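Local coordinates for polycomb protein Pcl (PDB 5OQD) that acts as a Polycomb-group component of the Esc/E(z) complex, which methylates histone H3 and represses target genes; its second PHD finger and winged-helix domain are present here, at residues L43-C48 with V72-V77. Residues are numbered along the deposited sequence; the frame is centred on the assembly and turned at random.
Sequences LQCCKC and VFCCTV. With ZN (zinc ion), chain L.
C46 N donates to F73 O at 2.7 Å, nearly in line with the carbonyl bond, joining the turn after strand 42-44 to strand 71-74; a water accepts from F73 N, of the same residue, and donates to Q44 O. Farther along both chains, the zinc ion joins them. C45, C48 and C75 each give it a thiolate, C45 SG lying 2.5 Å from the zinc, and C78 supplies the fourth, completing a Cys4 site of the PHD finger. Cysteine suits these places because its sulfur binds zinc and still accepts N-H bonds: C45 SG, turned anti to its own backbone N (chi1 -179°), meets C75 N at 3.3 Å and C48 N at 3.6 Å. Both approaches are nearly straight, and these N-H groups probably spread some of the thiolate's negative charge. Helical backbone angles at C46-C48 curl the chain round and bring C48 SG to the metal. C46 SG packs 3.9 Å from C74 CB, its side chain short enough to sit against the strand. The long K47 chain lays methylenes on C74, K47 CD 3.8 Å from C74 SG, while its ammonium reaches E190 O and P188 O. F73 fills the apolar side, where L43 CB, equally apolar, meets F73 CB at 4.2 Å. Its broad ring touches the C45 backbone through CD2 and also F52, edge-to-face, from strand 51-53, which pairs with 42-44. Strand 84-87 pairs with 71-74, setting V85 beside F73 and F84 beside V72 and C74.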
ATOM      1  N   LEU B  43       1.120  11.672  -0.556  1.00 59.72           N
ATOM      2  CA  LEU B  43      -0.294  11.338  -0.652  1.00 45.41           C
ATOM      3  C   LEU B  43      -1.033  12.322  -1.552  1.00 60.82           C
ATOM      4  O   LEU B  43      -0.624  13.475  -1.700  1.00 56.29           O
ATOM      5  CB  LEU B  43      -0.936  11.306   0.737  1.00 43.27           C
ATOM      6  CG  LEU B  43      -0.437  10.220   1.695  1.00 54.89           C
ATOM      7  CD1 LEU B  43      -1.186  10.287   3.016  1.00 52.69           C
ATOM      8  CD2 LEU B  43      -0.570   8.840   1.066  1.00 46.93           C
ATOM      9  N   GLN B  44      -2.124  11.857  -2.150  1.00 54.10           N
ATOM     10  CA  GLN B  44      -2.930  12.684  -3.037  1.00 45.80           C
ATOM     11  C   GLN B  44      -4.260  13.033  -2.377  1.00 45.88           C
ATOM     12  O   GLN B  44      -4.975  12.146  -1.904  1.00 53.96           O
ATOM     13  CB  GLN B  44      -3.171  11.962  -4.362  1.00 43.25           C
ATOM     14  CG  GLN B  44      -3.906  12.786  -5.409  1.00 50.10           C
ATOM     15  CD  GLN B  44      -4.188  11.991  -6.667  1.00 51.06           C
ATOM     16  OE1 GLN B  44      -4.338  10.769  -6.622  1.00 50.33           O
ATOM     17  NE2 GLN B  44      -4.261  12.679  -7.799  1.00 50.75           N
ATOM     18  N   CYS B  45      -4.584  14.322  -2.335  1.00 44.46           N
ATOM     19  CA  CYS B  45      -5.856  14.769  -1.778  1.00 52.87           C
ATOM     20  C   CYS B  45      -7.018  14.175  -2.567  1.00 54.44           C
ATOM     21  O   CYS B  45      -6.961  14.083  -3.794  1.00 52.33           O
ATOM     22  CB  CYS B  45      -5.938  16.296  -1.777  1.00 37.54           C
ATOM     23  SG  CYS B  45      -7.467  16.980  -1.077  1.00 45.80           S
ATOM     24  N   CYS B  46      -8.031  13.680  -1.879  1.00 47.74           N
ATOM     25  CA  CYS B  46      -9.208  13.203  -2.578  1.00 56.05           C
ATOM     26  C   CYS B  46     -10.020  14.289  -3.285  1.00 49.83           C
ATOM     27  O   CYS B  46     -10.517  14.065  -4.370  1.00 58.73           O
ATOM     28  CB  CYS B  46     -10.090  12.332  -1.680  1.00 44.25           C
ATOM     29  SG  CYS B  46     -10.602  13.048  -0.113  1.00 47.02           S
ATOM     30  N   LYS B  47     -10.227  15.427  -2.641  1.00 45.35           N
ATOM     31  CA  LYS B  47     -10.941  16.538  -3.275  1.00 52.09           C
ATOM     32  C   LYS B  47     -10.284  17.382  -4.391  1.00 46.60           C
ATOM     33  O   LYS B  47     -10.890  17.606  -5.426  1.00 56.18           O
ATOM     34  CB  LYS B  47     -11.584  17.421  -2.212  1.00 46.76           C
ATOM     35  CG  LYS B  47     -12.840  16.796  -1.634  1.00 50.42           C
ATOM     36  CD  LYS B  47     -13.389  17.586  -0.467  1.00 51.94           C
ATOM     37  CE  LYS B  47     -14.796  17.137  -0.137  1.00 57.67           C
ATOM     38  NZ  LYS B  47     -15.385  17.956   0.951  1.00 65.55           N
ATOM     39  N   CYS B  48      -9.042  17.805  -4.186  1.00 55.93           N
ATOM     40  CA  CYS B  48      -8.328  18.688  -5.106  1.00 45.91           C
ATOM     41  C   CYS B  48      -7.401  17.904  -6.033  1.00 47.95           C
ATOM     42  O   CYS B  48      -6.951  18.422  -7.057  1.00 51.69           O
ATOM     43  CB  CYS B  48      -7.529  19.739  -4.331  1.00 43.37           C
ATOM     44  SG  CYS B  48      -6.074  19.108  -3.462  1.00 51.55           S
ATOM     45  N   VAL B  72      -6.625   7.612   3.026  1.00 48.88           N
ATOM     46  CA  VAL B  72      -7.539   8.572   2.422  1.00 49.76           C
ATOM     47  C   VAL B  72      -7.186   9.954   2.950  1.00 53.25           C
ATOM     48  O   VAL B  72      -7.292  10.215   4.147  1.00 45.22           O
ATOM     49  CB  VAL B  72      -9.012   8.257   2.729  1.00 52.37           C
ATOM     50  CG1 VAL B  72      -9.909   9.382   2.228  1.00 53.94           C
ATOM     51  CG2 VAL B  72      -9.416   6.933   2.106  1.00 53.59           C
ATOM     52  N   PHE B  73      -6.754  10.836   2.056  1.00 53.51           N
ATOM     53  CA  PHE B  73      -6.257  12.141   2.471  1.00 52.77           C
ATOM     54  C   PHE B  73      -7.045  13.301   1.873  1.00 53.57           C
ATOM     55  O   PHE B  73      -7.414  13.286   0.700  1.00 50.89           O
ATOM     56  CB  PHE B  73      -4.777  12.280   2.105  1.00 47.88           C
ATOM     57  CG  PHE B  73      -4.233  13.665   2.305  1.00 55.29           C
ATOM     58  CD1 PHE B  73      -4.200  14.236   3.565  1.00 60.71           C
ATOM     59  CD2 PHE B  73      -3.754  14.395   1.231  1.00 55.32           C
ATOM     60  CE1 PHE B  73      -3.704  15.511   3.749  1.00 66.47           C
ATOM     61  CE2 PHE B  73      -3.252  15.669   1.411  1.00 54.61           C
ATOM     62  CZ  PHE B  73      -3.227  16.228   2.672  1.00 54.48           C
ATOM     63  N   CYS B  74      -7.300  14.305   2.705  1.00 52.12           N
ATOM     64  CA  CYS B  74      -7.917  15.545   2.262  1.00 49.62           C
ATOM     65  C   CYS B  74      -7.195  16.716   2.918  1.00 58.01           C
ATOM     66  O   CYS B  74      -7.108  16.792   4.143  1.00 48.71           O
ATOM     67  CB  CYS B  74      -9.407  15.568   2.598  1.00 50.35           C
ATOM     68  SG  CYS B  74     -10.346  16.862   1.757  1.00 58.73           S
ATOM     69  N   CYS B  75      -6.668  17.622   2.099  1.00 49.80           N
ATOM     70  CA  CYS B  75      -5.844  18.720   2.599  1.00 53.58           C
ATOM     71  C   CYS B  75      -6.665  19.777   3.334  1.00 47.66           C
ATOM     72  O   CYS B  75      -7.895  19.718   3.363  1.00 41.74           O
ATOM     73  CB  CYS B  75      -5.067  19.372   1.451  1.00 56.07           C
ATOM     74  SG  CYS B  75      -6.091  20.305   0.285  1.00 44.25           S
ATOM     75  N   THR B  76      -5.968  20.745   3.922  1.00 55.27           N
ATOM     76  CA  THR B  76      -6.609  21.812   4.683  1.00 56.69           C
ATOM     77  C   THR B  76      -7.419  22.748   3.790  1.00 53.31           C
ATOM     78  O   THR B  76      -8.396  23.352   4.236  1.00 53.14           O
ATOM     79  CB  THR B  76      -5.572  22.638   5.466  1.00 57.31           C
ATOM     80  OG1 THR B  76      -4.495  23.003   4.596  1.00 60.88           O
ATOM     81  CG2 THR B  76      -5.018  21.831   6.628  1.00 60.96           C
ATOM     82  N   VAL B  77      -7.016  22.862   2.529  1.00 47.46           N
ATOM     83  CA  VAL B  77      -7.717  23.724   1.585  1.00 49.26           C
ATOM     84  C   VAL B  77      -9.098  23.169   1.255  1.00 52.01           C
ATOM     85  O   VAL B  77     -10.090  23.898   1.244  1.00 49.04           O
ATOM     86  CB  VAL B  77      -6.919  23.896   0.277  1.00 54.41           C
ATOM     87  CG1 VAL B  77      -7.599  24.908  -0.633  1.00 50.17           C
ATOM     88  CG2 VAL B  77      -5.490  24.327   0.583  1.00 52.71           C
TER
HETATM   89 ZN    ZN L 702      -7.104  19.371  -1.474  1.00 46.83          ZN
HETATM   90  O   HOH W   1      -7.014  10.208  -1.031  1.00 47.49           O